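Local coordinates for protein EvdO2 (PDB 4XAC) that probably acts as a 2-oxoglutarate-dependent, non-haem iron oxygenase of the phytanoyl-CoA dioxygenase family, binding the co-substrate 2-oxoglutarate beside its metal site, at residues G143-T148 against V207-R212. Sequence-based numbering, arbitrary orientation.
Sequences GLSIWT and VVHDFR. With AKG (2-oxoglutaric acid), chain D.
Gly143 lies flat beneath the Phe211 ring, with its CA 3.7 Å from the ring centroid and its carbonyl carbon also over the face. Phe211 CG sits beside its own backbone N (chi1 -81°), which swings the ring back over the neighbouring strand, while Phe211 N donates to Gly143 O from above the carbonyl plane. Swapping the Phe211 ring for an alanine side chain is likely to uncover the Gly143 peptide and open a gap over it.

Four further backbone bonds zip the strands together antiparallel, two for each of the hydrogen-bonded pairs Ser145–His209 and Trp147–Val207. The straightest runs from Trp147 N to Val207 O at 2.7 Å (165° at the hydrogen). A water accepts from Ser145 OG and donates to His209 O, which also takes Ser145 N. These are neighbouring strands of the double-stranded beta-helix of the cupin clan.

On the face that carries Leu144, Ile146 and Val208, Val208 meets Leu144 through CG1, 3.9 Å from Leu144 CD2, and Ile146 CG1 through CG2; helix 89-102 packs against all three residues.

The other face looks into the active site. Val207 CG2 lies alongside Trp147 CB at 3.7 Å. Trp147 NE1 donates, at the indole edge, to 2-oxoglutarate O3 (2.9 Å). At the ligand's opposite end, His209 NE2 makes a longer bond to O2 (3.3 Å); Ser145 CB covers one face of that imidazole toward its rim. Tyr162 OH is hydrogen-bonded to ND1, which with the bonds at NE2, one of them to Asp131, would limit the ring's rotation; the nickel ion is about 4 Å from the His209 side chain.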
loop_
_atom_site.group_PDB
_atom_site.type_symbol
_atom_site.label_atom_id
_atom_site.label_comp_id
_atom_site.label_asym_id
_atom_site.label_seq_id
_atom_site.Cartn_x
_atom_site.Cartn_y
_atom_site.Cartn_z
ATOM N N GLY A 143 -1.710 13.369 2.115
ATOM C CA GLY A 143 -1.108 12.396 1.234
ATOM C C GLY A 143 -1.982 11.211 0.959
ATOM O O GLY A 143 -3.058 11.047 1.544
ATOM N N LEU A 144 -1.500 10.375 0.051
ATOM C CA LEU A 144 -2.218 9.180 -0.313
ATOM C C LEU A 144 -1.243 8.117 -0.787
ATOM O O LEU A 144 -0.052 8.381 -1.002
ATOM C CB LEU A 144 -3.276 9.509 -1.395
ATOM C CG LEU A 144 -2.848 10.214 -2.691
ATOM C CD1 LEU A 144 -2.037 9.282 -3.600
ATOM C CD2 LEU A 144 -4.064 10.732 -3.456
ATOM N N SER A 145 -1.758 6.906 -0.944
ATOM C CA SER A 145 -0.986 5.791 -1.461
ATOM C C SER A 145 -1.679 5.235 -2.691
ATOM O O SER A 145 -2.890 5.114 -2.688
ATOM C CB SER A 145 -0.840 4.698 -0.401
ATOM O OG SER A 145 -0.116 5.206 0.709
ATOM N N ILE A 146 -0.912 4.902 -3.729
ATOM C CA ILE A 146 -1.460 4.227 -4.918
ATOM C C ILE A 146 -0.899 2.812 -4.993
ATOM O O ILE A 146 0.285 2.602 -5.264
ATOM C CB ILE A 146 -1.152 4.992 -6.233
ATOM C CG1 ILE A 146 -1.810 6.367 -6.195
ATOM C CG2 ILE A 146 -1.702 4.216 -7.451
ATOM C CD1 ILE A 146 -1.301 7.370 -7.286
ATOM N N TRP A 147 -1.775 1.855 -4.711
ATOM C CA TRP A 147 -1.432 0.444 -4.587
ATOM C C TRP A 147 -1.723 -0.238 -5.916
ATOM O O TRP A 147 -2.872 -0.538 -6.205
ATOM C CB TRP A 147 -2.268 -0.154 -3.437
ATOM C CG TRP A 147 -2.001 -1.547 -2.880
ATOM C CD1 TRP A 147 -1.254 -1.864 -1.758
ATOM C CD2 TRP A 147 -2.612 -2.779 -3.308
ATOM N NE1 TRP A 147 -1.320 -3.225 -1.517
ATOM C CE2 TRP A 147 -2.146 -3.803 -2.443
ATOM C CE3 TRP A 147 -3.486 -3.123 -4.348
ATOM C CZ2 TRP A 147 -2.527 -5.141 -2.593
ATOM C CZ3 TRP A 147 -3.862 -4.466 -4.490
ATOM C CH2 TRP A 147 -3.379 -5.448 -3.624
ATOM N N THR A 148 -0.685 -0.478 -6.723
ATOM C CA THR A 148 -0.860 -1.114 -8.034
ATOM C C THR A 148 -0.578 -2.604 -7.916
ATOM O O THR A 148 0.473 -2.995 -7.415
ATOM C CB THR A 148 0.082 -0.515 -9.109
ATOM O OG1 THR A 148 -0.189 0.881 -9.263
ATOM C CG2 THR A 148 -0.117 -1.206 -10.457
ATOM N N VAL A 207 -5.687 0.536 -6.279
ATOM C CA VAL A 207 -6.538 1.279 -5.369
ATOM C C VAL A 207 -5.709 2.441 -4.823
ATOM O O VAL A 207 -4.474 2.352 -4.707
ATOM C CB VAL A 207 -7.104 0.392 -4.231
ATOM C CG1 VAL A 207 -8.203 -0.520 -4.763
ATOM C CG2 VAL A 207 -5.994 -0.434 -3.585
ATOM N N VAL A 208 -6.400 3.532 -4.521
ATOM C CA VAL A 208 -5.795 4.758 -4.014
ATOM C C VAL A 208 -6.444 5.054 -2.676
ATOM O O VAL A 208 -7.665 5.082 -2.598
ATOM C CB VAL A 208 -6.042 5.960 -4.966
ATOM C CG1 VAL A 208 -5.280 7.223 -4.474
ATOM C CG2 VAL A 208 -5.663 5.607 -6.400
ATOM N N HIS A 209 -5.667 5.285 -1.622
ATOM C CA HIS A 209 -6.311 5.672 -0.365
ATOM C C HIS A 209 -5.571 6.764 0.394
ATOM O O HIS A 209 -4.336 6.834 0.388
ATOM C CB HIS A 209 -6.522 4.452 0.574
ATOM C CG HIS A 209 -5.276 3.703 0.935
ATOM N ND1 HIS A 209 -4.860 2.578 0.250
ATOM C CD2 HIS A 209 -4.380 3.881 1.942
ATOM C CE1 HIS A 209 -3.747 2.119 0.790
ATOM N NE2 HIS A 209 -3.436 2.886 1.823
ATOM N N ASP A 210 -6.372 7.610 1.039
ATOM C CA ASP A 210 -5.884 8.671 1.909
ATOM C C ASP A 210 -5.073 8.111 3.077
ATOM O O ASP A 210 -5.301 6.986 3.510
ATOM C CB ASP A 210 -7.066 9.485 2.432
ATOM C CG ASP A 210 -6.630 10.717 3.225
ATOM O OD1 ASP A 210 -6.535 10.637 4.464
ATOM O OD2 ASP A 210 -6.367 11.757 2.597
ATOM N N PHE A 211 -4.127 8.903 3.583
ATOM C CA PHE A 211 -3.339 8.529 4.756
ATOM C C PHE A 211 -4.203 8.144 5.955
ATOM O O PHE A 211 -3.735 7.444 6.837
ATOM C CB PHE A 211 -2.425 9.684 5.189
ATOM C CG PHE A 211 -1.154 9.806 4.408
ATOM C CD1 PHE A 211 -0.809 8.881 3.447
ATOM C CD2 PHE A 211 -0.302 10.878 4.642
ATOM C CE1 PHE A 211 0.379 9.010 2.739
ATOM C CE2 PHE A 211 0.888 11.011 3.946
ATOM C CZ PHE A 211 1.229 10.075 2.993
ATOM N N ARG A 212 -5.446 8.623 6.016
ATOM C CA ARG A 212 -6.270 8.359 7.200
ATOM C C ARG A 212 -7.379 7.313 6.994
ATOM O O ARG A 212 -8.099 6.994 7.932
ATOM C CB ARG A 212 -6.892 9.673 7.712
ATOM C CG ARG A 212 -6.789 9.856 9.227
ATOM C CD ARG A 212 -7.187 11.261 9.688
ATOM N NE ARG A 212 -6.036 12.129 9.947
ATOM C CZ ARG A 212 -6.126 13.391 10.359
ATOM N NH1 ARG A 212 -7.320 13.947 10.549
ATOM N NH2 ARG A 212 -5.024 14.105 10.571
HETATM C C1 AKG D . -0.811 0.122 2.229
HETATM O O1 AKG D . -0.543 0.171 0.995
HETATM O O2 AKG D . -0.873 1.161 2.931
HETATM C C2 AKG D . -1.028 -1.198 2.885
HETATM O O5 AKG D . -1.189 -1.257 4.102
HETATM C C3 AKG D . -1.012 -2.437 2.056
HETATM C C4 AKG D . -1.238 -3.746 2.740
HETATM C C5 AKG D . -1.046 -4.993 1.934
HETATM O O3 AKG D . -0.705 -4.915 0.724
HETATM O O4 AKG D . -1.227 -6.127 2.455
HETATM O O HOH W 1 -5.675 12.337 0.357
HETATM O O HOH W 2 -2.060 6.060 2.272
#